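Local coordinates for protein N-acetylmuramoyl-L-alanine amidase AmiD (Escherichia coli, PDB 3D2Y) that hydrolyses the amide bond between N-acetylmuramoyl groups and L-amino acids in cell-wall glycopeptides, using one catalytic zinc ion, at residues Leu48-Ala61 and Asn97-Gly109. Sequence-based numbering, arbitrary orientation.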
loop_
_atom_site.group_PDB
_atom_site.type_symbol
_atom_site.label_atom_id
_atom_site.label_comp_id
_atom_site.label_asym_id
_atom_site.label_seq_id
_atom_site.Cartn_x
_atom_site.Cartn_y
_atom_site.Cartn_z
ATOM N N LEU A 48 11.835 -8.944 11.910
ATOM C CA LEU A 48 12.049 -7.643 11.286
ATOM C C LEU A 48 13.302 -6.887 11.723
ATOM O O LEU A 48 13.570 -5.777 11.219
ATOM C CB LEU A 48 10.820 -6.775 11.503
ATOM C CG LEU A 48 9.536 -7.295 10.850
ATOM C CD1 LEU A 48 8.276 -6.632 11.455
ATOM C CD2 LEU A 48 9.592 -7.169 9.309
ATOM N N THR A 49 14.047 -7.460 12.663
ATOM C CA THR A 49 15.347 -6.906 13.074
ATOM C C THR A 49 16.497 -7.845 12.696
ATOM O O THR A 49 17.665 -7.604 13.060
ATOM C CB THR A 49 15.398 -6.507 14.572
ATOM O OG1 THR A 49 15.132 -7.642 15.421
ATOM C CG2 THR A 49 14.343 -5.417 14.882
ATOM N N ASP A 50 16.172 -8.888 11.935
ATOM C CA ASP A 50 17.177 -9.843 11.481
ATOM C C ASP A 50 17.729 -9.409 10.132
ATOM O O ASP A 50 17.598 -8.241 9.716
ATOM C CB ASP A 50 16.633 -11.283 11.416
ATOM C CG ASP A 50 17.582 -12.308 12.085
ATOM O OD1 ASP A 50 17.869 -12.141 13.298
ATOM O OD2 ASP A 50 18.032 -13.283 11.420
ATOM N N LYS A 51 18.359 -10.333 9.434
ATOM C CA LYS A 51 19.151 -9.895 8.303
ATOM C C LYS A 51 18.510 -10.158 6.925
ATOM O O LYS A 51 19.140 -9.919 5.902
ATOM C CB LYS A 51 20.609 -10.353 8.439
ATOM C CG LYS A 51 20.799 -11.742 9.010
ATOM C CD LYS A 51 21.045 -12.756 7.901
ATOM C CE LYS A 51 21.708 -14.014 8.457
ATOM N NZ LYS A 51 22.939 -14.298 7.654
ATOM N N GLN A 52 17.249 -10.592 6.922
ATOM C CA GLN A 52 16.525 -10.858 5.674
ATOM C C GLN A 52 15.440 -9.820 5.364
ATOM O O GLN A 52 15.254 -9.431 4.220
ATOM C CB GLN A 52 15.949 -12.280 5.680
ATOM C CG GLN A 52 17.035 -13.361 5.634
ATOM C CD GLN A 52 16.483 -14.769 5.694
ATOM O OE1 GLN A 52 15.867 -15.251 4.737
ATOM N NE2 GLN A 52 16.728 -15.455 6.811
ATOM N N VAL A 53 14.717 -9.365 6.379
ATOM C CA VAL A 53 13.663 -8.393 6.137
ATOM C C VAL A 53 13.573 -7.384 7.279
ATOM O O VAL A 53 14.007 -7.656 8.377
ATOM C CB VAL A 53 12.300 -9.082 5.810
ATOM C CG1 VAL A 53 12.043 -10.281 6.722
ATOM C CG2 VAL A 53 11.154 -8.095 5.911
ATOM N N SER A 54 13.059 -6.203 6.978
ATOM C CA SER A 54 12.725 -5.204 7.992
ATOM C C SER A 54 11.553 -4.310 7.550
ATOM O O SER A 54 11.088 -4.372 6.403
ATOM C CB SER A 54 13.935 -4.326 8.312
ATOM O OG SER A 54 14.276 -3.525 7.168
ATOM N N SER A 55 11.064 -3.484 8.463
ATOM C CA SER A 55 10.108 -2.432 8.093
ATOM C C SER A 55 10.419 -1.224 8.950
ATOM O O SER A 55 11.109 -1.343 9.979
ATOM C CB SER A 55 8.658 -2.884 8.311
ATOM O OG SER A 55 8.443 -3.208 9.683
ATOM N N HIS A 56 9.902 -0.062 8.560
ATOM C CA HIS A 56 10.114 1.154 9.366
ATOM C C HIS A 56 9.311 1.165 10.640
ATOM O O HIS A 56 9.820 1.567 11.678
ATOM C CB HIS A 56 9.815 2.400 8.572
ATOM C CG HIS A 56 10.642 2.529 7.340
ATOM N ND1 HIS A 56 10.265 2.012 6.111
ATOM C CD2 HIS A 56 11.844 3.131 7.146
ATOM C CE1 HIS A 56 11.203 2.284 5.223
ATOM N NE2 HIS A 56 12.174 2.962 5.824
ATOM N N TYR A 57 8.065 0.680 10.569
ATOM C CA TYR A 57 7.212 0.615 11.745
ATOM C C TYR A 57 6.579 -0.772 11.940
ATOM O O TYR A 57 6.326 -1.531 10.989
ATOM C CB TYR A 57 6.138 1.704 11.664
ATOM C CG TYR A 57 6.677 3.098 11.521
ATOM C CD1 TYR A 57 7.031 3.833 12.655
ATOM C CD2 TYR A 57 6.823 3.684 10.272
ATOM C CE1 TYR A 57 7.525 5.124 12.542
ATOM C CE2 TYR A 57 7.333 4.989 10.134
ATOM C CZ TYR A 57 7.679 5.685 11.296
ATOM O OH TYR A 57 8.164 6.957 11.300
ATOM N N LEU A 58 6.412 -1.116 13.200
ATOM C CA LEU A 58 5.679 -2.309 13.603
ATOM C C LEU A 58 4.588 -1.923 14.629
ATOM O O LEU A 58 4.904 -1.421 15.736
ATOM C CB LEU A 58 6.641 -3.368 14.180
ATOM C CG LEU A 58 6.059 -4.669 14.785
ATOM C CD1 LEU A 58 5.286 -5.536 13.754
ATOM C CD2 LEU A 58 7.197 -5.493 15.387
ATOM N N VAL A 59 3.319 -2.136 14.249
ATOM C CA VAL A 59 2.175 -1.778 15.093
ATOM C C VAL A 59 1.606 -3.054 15.747
ATOM O O VAL A 59 1.159 -3.939 15.028
ATOM C CB VAL A 59 1.042 -1.065 14.300
ATOM C CG1 VAL A 59 0.001 -0.480 15.312
ATOM C CG2 VAL A 59 1.649 0.096 13.403
ATOM N N PRO A 60 1.626 -3.149 17.103
ATOM C CA PRO A 60 1.000 -4.343 17.700
ATOM C C PRO A 60 -0.506 -4.427 17.353
ATOM O O PRO A 60 -1.123 -3.438 16.981
ATOM C CB PRO A 60 1.189 -4.122 19.218
ATOM C CG PRO A 60 2.238 -3.132 19.369
ATOM C CD PRO A 60 2.130 -2.237 18.144
ATOM N N ALA A 61 -1.090 -5.589 17.548
ATOM C CA ALA A 61 -2.528 -5.786 17.336
ATOM C C ALA A 61 -3.346 -4.875 18.236
ATOM O O ALA A 61 -4.371 -4.357 17.815
ATOM C CB ALA A 61 -2.900 -7.229 17.621
ATOM N N ASN A 97 11.351 -0.537 -2.185
ATOM C CA ASN A 97 12.101 -0.296 -0.953
ATOM C C ASN A 97 12.733 1.088 -1.029
ATOM O O ASN A 97 12.757 1.798 -0.035
ATOM C CB ASN A 97 13.223 -1.299 -0.796
ATOM C CG ASN A 97 12.759 -2.589 -0.174
ATOM O OD1 ASN A 97 11.621 -2.673 0.299
ATOM N ND2 ASN A 97 13.635 -3.619 -0.181
ATOM N N ASP A 98 13.207 1.444 -2.224
ATOM C CA ASP A 98 14.010 2.661 -2.424
ATOM C C ASP A 98 13.200 3.905 -2.092
ATOM O O ASP A 98 13.732 4.858 -1.610
ATOM C CB ASP A 98 14.488 2.798 -3.888
ATOM C CG ASP A 98 15.451 1.714 -4.284
ATOM O OD1 ASP A 98 15.809 0.895 -3.412
ATOM O OD2 ASP A 98 15.866 1.684 -5.448
ATOM N N THR A 99 11.928 3.905 -2.457
ATOM C CA THR A 99 11.087 5.083 -2.364
ATOM C C THR A 99 9.890 4.955 -1.417
ATOM O O THR A 99 8.988 5.785 -1.477
ATOM C CB THR A 99 10.588 5.526 -3.792
ATOM O OG1 THR A 99 9.783 4.480 -4.382
ATOM C CG2 THR A 99 11.814 5.840 -4.727
ATOM N N SER A 100 9.868 3.947 -0.553
ATOM C CA SER A 100 8.699 3.780 0.286
ATOM C C SER A 100 9.034 3.714 1.741
ATOM O O SER A 100 10.190 3.470 2.133
ATOM C CB SER A 100 7.927 2.528 -0.116
ATOM O OG SER A 100 8.622 1.329 0.276
ATOM N N ILE A 101 8.008 3.979 2.534
ATOM C CA ILE A 101 8.002 3.630 3.962
ATOM C C ILE A 101 7.115 2.408 4.143
ATOM O O ILE A 101 6.098 2.300 3.503
ATOM C CB ILE A 101 7.524 4.838 4.776
ATOM C CG1 ILE A 101 8.678 5.838 4.828
ATOM C CG2 ILE A 101 7.133 4.419 6.188
ATOM C CD1 ILE A 101 8.376 7.123 5.448
ATOM N N GLY A 102 7.541 1.466 4.995
ATOM C CA GLY A 102 6.813 0.206 5.169
ATOM C C GLY A 102 6.308 0.174 6.589
ATOM O O GLY A 102 7.061 0.436 7.525
ATOM N N ILE A 103 5.011 -0.045 6.728
ATOM C CA ILE A 103 4.377 -0.262 8.037
ATOM C C ILE A 103 3.883 -1.683 8.136
ATOM O O ILE A 103 3.036 -2.118 7.325
ATOM C CB ILE A 103 3.235 0.736 8.306
ATOM C CG1 ILE A 103 3.815 2.155 8.355
ATOM C CG2 ILE A 103 2.529 0.409 9.656
ATOM C CD1 ILE A 103 2.763 3.209 8.365
ATOM N N GLU A 104 4.358 -2.384 9.164
ATOM C CA GLU A 104 3.905 -3.750 9.454
ATOM C C GLU A 104 2.915 -3.736 10.631
ATOM O O GLU A 104 3.171 -3.119 11.680
ATOM C CB GLU A 104 5.101 -4.639 9.793
ATOM C CG GLU A 104 5.961 -5.027 8.577
ATOM C CD GLU A 104 5.663 -6.421 8.120
ATOM O OE1 GLU A 104 5.414 -7.269 8.983
ATOM O OE2 GLU A 104 5.719 -6.706 6.923
ATOM N N LEU A 105 1.804 -4.426 10.415
ATOM C CA LEU A 105 0.672 -4.567 11.337
ATOM C C LEU A 105 0.617 -6.008 11.837
ATOM O O LEU A 105 0.501 -6.958 11.052
ATOM C CB LEU A 105 -0.622 -4.189 10.626
ATOM C CG LEU A 105 -0.711 -2.846 9.875
ATOM C CD1 LEU A 105 -2.109 -2.646 9.270
ATOM C CD2 LEU A 105 -0.416 -1.713 10.840
ATOM N N GLU A 106 0.711 -6.159 13.147
ATOM C CA GLU A 106 0.634 -7.489 13.743
ATOM C C GLU A 106 -0.775 -8.000 13.480
ATOM O O GLU A 106 -1.749 -7.456 13.996
ATOM C CB GLU A 106 0.919 -7.479 15.235
ATOM C CG GLU A 106 0.804 -8.883 15.885
ATOM C CD GLU A 106 0.600 -8.884 17.416
ATOM O OE1 GLU A 106 0.267 -9.959 17.937
ATOM O OE2 GLU A 106 0.785 -7.849 18.083
ATOM N N ASN A 107 -0.869 -9.037 12.668
ATOM C CA ASN A 107 -2.166 -9.604 12.307
ATOM C C ASN A 107 -1.845 -10.969 11.716
ATOM O O ASN A 107 -0.815 -11.110 11.064
ATOM C CB ASN A 107 -2.882 -8.663 11.305
ATOM C CG ASN A 107 -4.142 -9.301 10.695
ATOM O OD1 ASN A 107 -4.054 -10.093 9.733
ATOM N ND2 ASN A 107 -5.321 -8.980 11.264
ATOM N N ARG A 108 -2.704 -11.962 11.946
ATOM C CA ARG A 108 -2.414 -13.350 11.564
ATOM C C ARG A 108 -2.424 -13.651 10.053
ATOM O O ARG A 108 -1.918 -14.711 9.620
ATOM C CB ARG A 108 -3.367 -14.302 12.314
ATOM C CG ARG A 108 -3.441 -15.720 11.768
ATOM C CD ARG A 108 -4.761 -16.426 12.212
ATOM N NE ARG A 108 -5.379 -15.679 13.306
ATOM C CZ ARG A 108 -6.644 -15.261 13.358
ATOM N NH1 ARG A 108 -7.521 -15.564 12.411
ATOM N NH2 ARG A 108 -7.032 -14.554 14.412
ATOM N N GLY A 109 -2.978 -12.728 9.264
ATOM C CA GLY A 109 -3.211 -12.973 7.828
ATOM C C GLY A 109 -4.264 -14.038 7.572
ATOM O O GLY A 109 -5.297 -14.094 8.282
#
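Tyr-57, Leu-58 and Val-59 run parallel to Ile-103, Glu-104 and Leu-105, and the backbone bonds Tyr-57 N to Gly-102 O (3.2 Å), Glu-104 N to Tyr-57 O and Val-59 N to Glu-104 O (both 2.8 Å), and Glu-106 N to Val-59 O join the two strands. The packing is tight on the face carrying Tyr-57, Val-59, Ile-103 and Leu-105. There Val-59 CG2 lies 3.8 Å from Leu-105 CD2 and also meets Ile-103 CG2, while the Tyr-57 ring takes Ile-101 CG2 at its edge; branched residues and a ring fill this layer. Helix 124-141 lies over it, Ile-137 on Tyr-57 and Ile-101, Gln-126 on Leu-105. The phenol hydroxyl bonds Glu-78.

Before the strand, His-56 stands in for a backbone acceptor: Gly-102 N gives its hydrogen to His-56 ND1 (3.0 Å, 165°), leaving NE2 to bond Glu-80 O. The bare Gly-102 backbone also meets Ser-55, whose CB approaches its O. On the other face Ser-55 CB and OG press against Glu-104 CG, and OG bonds Tyr-57 O from above its carbonyl plane, opposite Glu-104 N. Leu-48 CD1 packs against Glu-104 CG (4.0 Å) and borders Glu-104 OE1 (3.8 Å). A bend at chi2 (-101°) directs this carboxylate toward His-35, Thr-37 and the bound peptide.

Toward the partly exposed end the contact narrows to Glu-106 against Pro-60 and Ala-61, with Phe-41 beside it. With CG anti to its backbone N (179°) and the chain extended, Glu-106 OE2 accepts a hydrogen bond from Ala-61 N (3.0 Å) from above the carboxylate plane; the Ala-61 methyl also rests against OE2. This parallel pair belongs to the mixed central sheet of the zinc amidase fold shared with peptidoglycan recognition proteins, and places the proton acceptor Glu-104 beside the zinc ligand His-35.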